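Local coordinates for putative curved DNA-binding protein (Chaetomium thermophilum var. thermophilum DSM 1495, PDB 4IPA), which is a thermophilic Arx1, a protein of the methionine aminopeptidase (M24) family that probably acts in ribosome biogenesis and may bind DNA, at residues T108-L120 against G128-A140. Numbering follows the deposited sequence.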
ATOM      1  N   THR A 108     -21.734  -6.124  -3.768  1.00 26.28           N
ATOM      2  CA  THR A 108     -20.868  -5.570  -4.811  1.00 26.68           C
ATOM      3  C   THR A 108     -20.023  -6.668  -5.475  1.00 22.60           C
ATOM      4  O   THR A 108     -19.393  -7.484  -4.793  1.00 22.79           O
ATOM      5  CB  THR A 108     -19.910  -4.518  -4.236  1.00 25.05           C
ATOM      6  OG1 THR A 108     -20.650  -3.547  -3.487  1.00 26.12           O
ATOM      7  CG2 THR A 108     -19.125  -3.830  -5.355  1.00 22.50           C
ATOM      8  N   GLU A 109     -19.997  -6.673  -6.800  1.00 18.81           N
ATOM      9  CA  GLU A 109     -19.236  -7.674  -7.541  1.00 23.48           C
ATOM     10  C   GLU A 109     -18.154  -7.038  -8.405  1.00 21.99           C
ATOM     11  O   GLU A 109     -18.296  -5.899  -8.874  1.00 20.77           O
ATOM     12  CB  GLU A 109     -20.162  -8.526  -8.434  1.00 23.17           C
ATOM     13  CG  GLU A 109     -21.370  -9.107  -7.709  1.00 29.18           C
ATOM     14  CD  GLU A 109     -22.183 -10.072  -8.570  1.00 35.07           C
ATOM     15  OE1 GLU A 109     -22.268  -9.876  -9.808  1.00 34.58           O
ATOM     16  OE2 GLU A 109     -22.730 -11.038  -7.999  1.00 32.81           O
ATOM     17  N   ILE A 110     -17.085  -7.797  -8.626  1.00 23.20           N
ATOM     18  CA  ILE A 110     -16.024  -7.407  -9.544  1.00 23.17           C
ATOM     19  C   ILE A 110     -16.613  -7.157 -10.936  1.00 22.34           C
ATOM     20  O   ILE A 110     -17.308  -8.010 -11.486  1.00 22.49           O
ATOM     21  CB  ILE A 110     -14.948  -8.525  -9.661  1.00 22.73           C
ATOM     22  CG1 ILE A 110     -14.398  -8.897  -8.284  1.00 20.89           C
ATOM     23  CG2 ILE A 110     -13.818  -8.098 -10.606  1.00 18.73           C
ATOM     24  CD1 ILE A 110     -13.741  -7.729  -7.563  1.00 20.68           C
ATOM     25  N   GLN A 111     -16.330  -5.985 -11.491  1.00 19.85           N
ATOM     26  CA  GLN A 111     -16.749  -5.636 -12.840  1.00 23.12           C
ATOM     27  C   GLN A 111     -15.624  -5.919 -13.840  1.00 25.59           C
ATOM     28  O   GLN A 111     -14.471  -5.571 -13.603  1.00 24.11           O
ATOM     29  CB  GLN A 111     -17.112  -4.154 -12.901  1.00 20.63           C
ATOM     30  CG  GLN A 111     -18.136  -3.741 -11.872  1.00 22.69           C
ATOM     31  CD  GLN A 111     -19.440  -4.480 -12.059  1.00 24.33           C
ATOM     32  OE1 GLN A 111     -20.091  -4.347 -13.092  1.00 23.05           O
ATOM     33  NE2 GLN A 111     -19.821  -5.281 -11.065  1.00 19.59           N
ATOM     34  N   PRO A 112     -15.965  -6.537 -14.977  1.00 28.16           N
ATOM     35  CA  PRO A 112     -14.958  -6.915 -15.984  1.00 26.94           C
ATOM     36  C   PRO A 112     -14.153  -5.722 -16.526  1.00 23.60           C
ATOM     37  O   PRO A 112     -14.692  -4.636 -16.756  1.00 21.83           O
ATOM     38  CB  PRO A 112     -15.790  -7.567 -17.097  1.00 26.36           C
ATOM     39  CG  PRO A 112     -17.210  -7.041 -16.880  1.00 30.36           C
ATOM     40  CD  PRO A 112     -17.344  -6.856 -15.395  1.00 27.64           C
ATOM     41  N   GLY A 113     -12.856  -5.942 -16.712  1.00 22.77           N
ATOM     42  CA  GLY A 113     -11.955  -4.939 -17.252  1.00 20.53           C
ATOM     43  C   GLY A 113     -11.543  -3.846 -16.276  1.00 24.58           C
ATOM     44  O   GLY A 113     -10.714  -3.017 -16.604  1.00 23.25           O
ATOM     45  N   GLU A 114     -12.133  -3.813 -15.084  1.00 24.50           N
ATOM     46  CA  GLU A 114     -11.811  -2.738 -14.150  1.00 24.44           C
ATOM     47  C   GLU A 114     -10.469  -2.968 -13.475  1.00 20.39           C
ATOM     48  O   GLU A 114     -10.073  -4.105 -13.257  1.00 16.88           O
ATOM     49  CB  GLU A 114     -12.886  -2.592 -13.084  1.00 20.55           C
ATOM     50  CG  GLU A 114     -14.066  -1.781 -13.534  1.00 25.08           C
ATOM     51  CD  GLU A 114     -14.953  -1.377 -12.369  1.00 30.09           C
ATOM     52  OE1 GLU A 114     -16.016  -0.754 -12.633  1.00 29.54           O
ATOM     53  OE2 GLU A 114     -14.580  -1.678 -11.201  1.00 21.39           O
ATOM     54  N   PRO A 115      -9.766  -1.878 -13.148  1.00 20.35           N
ATOM     55  CA  PRO A 115      -8.527  -1.977 -12.368  1.00 19.77           C
ATOM     56  C   PRO A 115      -8.842  -2.146 -10.879  1.00 17.36           C
ATOM     57  O   PRO A 115      -9.383  -1.251 -10.249  1.00 17.87           O
ATOM     58  CB  PRO A 115      -7.818  -0.646 -12.661  1.00 16.10           C
ATOM     59  CG  PRO A 115      -8.923   0.296 -12.992  1.00 18.52           C
ATOM     60  CD  PRO A 115     -10.028  -0.508 -13.622  1.00 19.44           C
ATOM     61  N   ILE A 116      -8.507  -3.314 -10.347  1.00 18.28           N
ATOM     62  CA  ILE A 116      -8.818  -3.699  -8.977  1.00 17.96           C
ATOM     63  C   ILE A 116      -7.551  -3.626  -8.141  1.00 17.53           C
ATOM     64  O   ILE A 116      -6.532  -4.227  -8.507  1.00 17.10           O
ATOM     65  CB  ILE A 116      -9.351  -5.171  -8.914  1.00 18.74           C
ATOM     66  CG1 ILE A 116     -10.565  -5.361  -9.837  1.00 17.65           C
ATOM     67  CG2 ILE A 116      -9.678  -5.572  -7.487  1.00 17.34           C
ATOM     68  CD1 ILE A 116     -11.669  -4.356  -9.589  1.00 20.32           C
ATOM     69  N   LYS A 117      -7.611  -2.897  -7.028  1.00 14.57           N
ATOM     70  CA  LYS A 117      -6.479  -2.783  -6.114  1.00 15.99           C
ATOM     71  C   LYS A 117      -6.614  -3.824  -5.033  1.00 16.18           C
ATOM     72  O   LYS A 117      -7.613  -3.872  -4.330  1.00 16.06           O
ATOM     73  CB  LYS A 117      -6.393  -1.393  -5.471  1.00 15.01           C
ATOM     74  CG  LYS A 117      -5.798  -0.346  -6.358  1.00 16.05           C
ATOM     75  CD  LYS A 117      -6.693  -0.095  -7.561  1.00 14.90           C
ATOM     76  CE  LYS A 117      -8.009   0.561  -7.141  1.00 17.41           C
ATOM     77  NZ  LYS A 117      -8.841   0.905  -8.343  1.00 17.19           N
ATOM     78  N   ILE A 118      -5.602  -4.666  -4.918  1.00 14.72           N
ATOM     79  CA  ILE A 118      -5.583  -5.672  -3.884  1.00 13.42           C
ATOM     80  C   ILE A 118      -4.436  -5.348  -2.939  1.00 13.75           C
ATOM     81  O   ILE A 118      -3.262  -5.378  -3.316  1.00 17.35           O
ATOM     82  CB  ILE A 118      -5.444  -7.065  -4.484  1.00 13.82           C
ATOM     83  CG1 ILE A 118      -6.567  -7.287  -5.506  1.00 17.47           C
ATOM     84  CG2 ILE A 118      -5.499  -8.126  -3.383  1.00 12.16           C
ATOM     85  CD1 ILE A 118      -6.105  -7.873  -6.809  1.00 21.86           C
ATOM     86  N   GLN A 119      -4.794  -4.976  -1.722  1.00 15.14           N
ATOM     87  CA  GLN A 119      -3.824  -4.579  -0.720  1.00 14.86           C
ATOM     88  C   GLN A 119      -4.082  -5.386   0.537  1.00 16.42           C
ATOM     89  O   GLN A 119      -5.214  -5.456   1.036  1.00 14.61           O
ATOM     90  CB  GLN A 119      -3.921  -3.080  -0.440  1.00 12.69           C
ATOM     91  CG  GLN A 119      -3.052  -2.567   0.707  1.00 12.69           C
ATOM     92  CD  GLN A 119      -2.934  -1.039   0.672  1.00 18.41           C
ATOM     93  OE1 GLN A 119      -2.727  -0.379   1.699  1.00 15.18           O
ATOM     94  NE2 GLN A 119      -3.070  -0.475  -0.527  1.00 14.91           N
ATOM     95  N   LEU A 120      -3.025  -6.006   1.039  1.00 14.79           N
ATOM     96  CA  LEU A 120      -3.134  -6.838   2.218  1.00 17.38           C
ATOM     97  C   LEU A 120      -1.745  -6.985   2.790  1.00 15.63           C
ATOM     98  O   LEU A 120      -0.782  -6.520   2.193  1.00 18.38           O
ATOM     99  CB  LEU A 120      -3.710  -8.203   1.842  1.00 15.23           C
ATOM    100  CG  LEU A 120      -2.977  -9.001   0.766  1.00 17.20           C
ATOM    101  CD1 LEU A 120      -1.876  -9.852   1.380  1.00 17.14           C
ATOM    102  CD2 LEU A 120      -3.976  -9.888  -0.002  1.00 16.78           C
ATOM    103  N   GLY A 128       5.867  -5.774   9.969  1.00 15.48           N
ATOM    104  CA  GLY A 128       4.868  -5.990   8.941  1.00 18.46           C
ATOM    105  C   GLY A 128       5.301  -5.635   7.532  1.00 20.35           C
ATOM    106  O   GLY A 128       6.129  -4.736   7.322  1.00 15.63           O
ATOM    107  N   THR A 129       4.749  -6.362   6.566  1.00 14.13           N
ATOM    108  CA  THR A 129       4.922  -6.025   5.164  1.00 17.40           C
ATOM    109  C   THR A 129       3.535  -5.811   4.593  1.00 16.68           C
ATOM    110  O   THR A 129       2.669  -6.664   4.749  1.00 16.90           O
ATOM    111  CB  THR A 129       5.565  -7.187   4.375  1.00 20.49           C
ATOM    112  OG1 THR A 129       4.739  -8.347   4.518  1.00 24.20           O
ATOM    113  CG2 THR A 129       6.965  -7.501   4.911  1.00 21.71           C
ATOM    114  N   ILE A 130       3.322  -4.677   3.945  1.00 16.16           N
ATOM    115  CA  ILE A 130       2.069  -4.425   3.250  1.00 17.57           C
ATOM    116  C   ILE A 130       2.355  -4.417   1.744  1.00 18.68           C
ATOM    117  O   ILE A 130       3.372  -3.867   1.308  1.00 15.41           O
ATOM    118  CB  ILE A 130       1.428  -3.088   3.709  1.00 16.16           C
ATOM    119  CG1 ILE A 130       1.222  -3.098   5.227  1.00 15.91           C
ATOM    120  CG2 ILE A 130       0.090  -2.847   2.999  1.00 12.73           C
ATOM    121  CD1 ILE A 130       0.619  -1.814   5.789  1.00 14.20           C
ATOM    122  N   VAL A 131       1.489  -5.064   0.962  1.00 13.74           N
ATOM    123  CA  VAL A 131       1.648  -5.110  -0.490  1.00 16.19           C
ATOM    124  C   VAL A 131       0.361  -4.668  -1.165  1.00 17.02           C
ATOM    125  O   VAL A 131      -0.725  -4.888  -0.638  1.00 16.55           O
ATOM    126  CB  VAL A 131       1.986  -6.548  -1.014  1.00 15.67           C
ATOM    127  CG1 VAL A 131       3.290  -7.048  -0.448  1.00 15.89           C
ATOM    128  CG2 VAL A 131       0.871  -7.529  -0.684  1.00 17.74           C
ATOM    129  N   CYS A 132       0.489  -4.046  -2.332  1.00 16.21           N
ATOM    130  CA  CYS A 132      -0.667  -3.704  -3.148  1.00 16.03           C
ATOM    131  C   CYS A 132      -0.305  -3.869  -4.617  1.00 18.88           C
ATOM    132  O   CYS A 132       0.666  -3.271  -5.089  1.00 16.72           O
ATOM    133  CB  CYS A 132      -1.146  -2.269  -2.901  1.00 12.77           C
ATOM    134  SG  CYS A 132      -2.586  -1.752  -3.947  1.00 14.98           S
ATOM    135  N   ASP A 133      -1.091  -4.688  -5.318  1.00 14.97           N
ATOM    136  CA  ASP A 133      -1.001  -4.831  -6.765  1.00 15.77           C
ATOM    137  C   ASP A 133      -2.309  -4.280  -7.343  1.00 17.75           C
ATOM    138  O   ASP A 133      -3.352  -4.288  -6.677  1.00 14.88           O
ATOM    139  CB  ASP A 133      -0.832  -6.323  -7.143  1.00 18.31           C
ATOM    140  CG  ASP A 133      -0.360  -6.537  -8.605  1.00 19.80           C
ATOM    141  OD1 ASP A 133       0.039  -5.554  -9.275  1.00 17.60           O
ATOM    142  OD2 ASP A 133      -0.375  -7.708  -9.076  1.00 16.86           O
ATOM    143  N   THR A 134      -2.251  -3.788  -8.572  1.00 16.94           N
ATOM    144  CA  THR A 134      -3.464  -3.512  -9.316  1.00 15.51           C
ATOM    145  C   THR A 134      -3.541  -4.473 -10.507  1.00 18.83           C
ATOM    146  O   THR A 134      -2.598  -4.588 -11.288  1.00 18.19           O
ATOM    147  CB  THR A 134      -3.525  -2.059  -9.793  1.00 13.55           C
ATOM    148  OG1 THR A 134      -3.521  -1.189  -8.658  1.00 14.70           O
ATOM    149  CG2 THR A 134      -4.803  -1.810 -10.614  1.00 15.08           C
ATOM    150  N   ILE A 135      -4.658  -5.175 -10.627  1.00 17.94           N
ATOM    151  CA  ILE A 135      -4.853  -6.095 -11.733  1.00 21.11           C
ATOM    152  C   ILE A 135      -6.097  -5.702 -12.522  1.00 25.70           C
ATOM    153  O   ILE A 135      -6.939  -4.927 -12.037  1.00 25.25           O
ATOM    154  CB  ILE A 135      -5.035  -7.532 -11.241  1.00 22.40           C
ATOM    155  CG1 ILE A 135      -6.284  -7.622 -10.368  1.00 20.10           C
ATOM    156  CG2 ILE A 135      -3.777  -8.020 -10.493  1.00 19.23           C
ATOM    157  CD1 ILE A 135      -6.740  -9.009 -10.155  1.00 27.90           C
ATOM    158  N   VAL A 136      -6.199  -6.225 -13.742  1.00 27.21           N
ATOM    159  CA  VAL A 136      -7.377  -6.036 -14.577  1.00 22.42           C
ATOM    160  C   VAL A 136      -8.305  -7.220 -14.367  1.00 24.88           C
ATOM    161  O   VAL A 136      -7.924  -8.374 -14.566  1.00 28.88           O
ATOM    162  CB  VAL A 136      -7.005  -5.914 -16.066  1.00 27.71           C
ATOM    163  CG1 VAL A 136      -8.263  -5.776 -16.937  1.00 25.92           C
ATOM    164  CG2 VAL A 136      -6.090  -4.727 -16.279  1.00 27.67           C
ATOM    165  N   ALA A 137      -9.523  -6.939 -13.931  1.00 21.80           N
ATOM    166  CA  ALA A 137     -10.477  -8.000 -13.680  1.00 26.37           C
ATOM    167  C   ALA A 137     -10.797  -8.736 -14.983  1.00 27.41           C
ATOM    168  O   ALA A 137     -11.146  -8.118 -15.984  1.00 24.62           O
ATOM    169  CB  ALA A 137     -11.730  -7.439 -13.052  1.00 22.79           C
ATOM    170  N   LYS A 138     -10.670 -10.055 -14.970  1.00 24.00           N
ATOM    171  CA  LYS A 138     -10.905 -10.824 -16.182  1.00 33.35           C
ATOM    172  C   LYS A 138     -10.887 -12.317 -15.891  1.00 31.61           C
ATOM    173  O   LYS A 138     -10.406 -12.745 -14.846  1.00 31.89           O
ATOM    174  CB  LYS A 138      -9.828 -10.494 -17.221  1.00 33.51           C
ATOM    175  CG  LYS A 138      -8.482 -11.115 -16.896  1.00 32.54           C
ATOM    176  CD  LYS A 138      -7.398 -10.629 -17.845  1.00 40.85           C
ATOM    177  CE  LYS A 138      -6.014 -10.905 -17.275  1.00 47.37           C
ATOM    178  NZ  LYS A 138      -5.730 -10.076 -16.052  1.00 41.67           N
ATOM    179  N   ASN A 139     -11.414 -13.101 -16.824  1.00 35.68           N
ATOM    180  CA  ASN A 139     -11.376 -14.558 -16.722  1.00 40.22           C
ATOM    181  C   ASN A 139     -10.074 -15.134 -17.250  1.00 43.45           C
ATOM    182  O   ASN A 139      -9.374 -14.499 -18.038  1.00 44.32           O
ATOM    183  CB  ASN A 139     -12.567 -15.183 -17.446  1.00 37.81           C
ATOM    184  CG  ASN A 139     -13.875 -14.902 -16.741  1.00 41.95           C
ATOM    185  OD1 ASN A 139     -14.771 -14.256 -17.295  1.00 44.56           O
ATOM    186  ND2 ASN A 139     -13.987 -15.371 -15.496  1.00 36.57           N
ATOM    187  N   ALA A 140      -9.762 -16.346 -16.806  1.00 48.05           N
ATOM    188  CA  ALA A 140      -8.509 -16.999 -17.141  1.00 51.06           C
ATOM    189  C   ALA A 140      -8.189 -17.003 -18.619  1.00 54.55           C
ATOM    190  O   ALA A 140      -7.027 -16.866 -19.004  1.00 60.35           O
TER
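Lys117 NZ is gripped by three backbone carbonyls: Pro115 O at 2.9 Å, and the oxygens of Pro89 and Ala90. The lysine chain bends twice to get there (chi2 65°, chi3 68°), folding back over its own strand. Lys117 CG runs alongside Thr134, 3.3 Å from Thr134 OG1, and that hydroxyl is hydrogen-bonded to Arg344 O. A methionine in place of Lys117 would probably leave the three carbonyls without their shared ammonium donor.

The backbones form an antiparallel hairpin. Hydrogen-bonded pairs at Ile116–Ile135, Ile118–Asp133 and Leu120–Val131 alternate with non-hydrogen-bonded ones. The shortest hydrogen bond between the two strands runs from Ile116 N to Ile135 O, 2.8 Å. Beyond the strands, Ala137 N binds Glu114 O (3.0 Å) and Gly113 N binds Ala137 O (2.9 Å), which ties in the type II turn from Gln111 to Glu114. Ala137 CB is pressed tightly on Ile110 CG2, 3.3 Å away.

On the face with Ile116, Ile118 CD1 reaches both CG1 and CD1 of Ile135, at 3.6 Å from CG1. Farther along, Leu120 and Val131 lie side by side.

The hairpin is part of the pita-bread fold of the M24 family, in which two sheets pack together with helices outside. Strand 115-124 is central in a three-stranded antiparallel sheet, between 79-88 and 127-136. Strand 342-352 meets Lys117 and Cys132, while Phe154 of helix 148-167 packs on Thr134 and Val136.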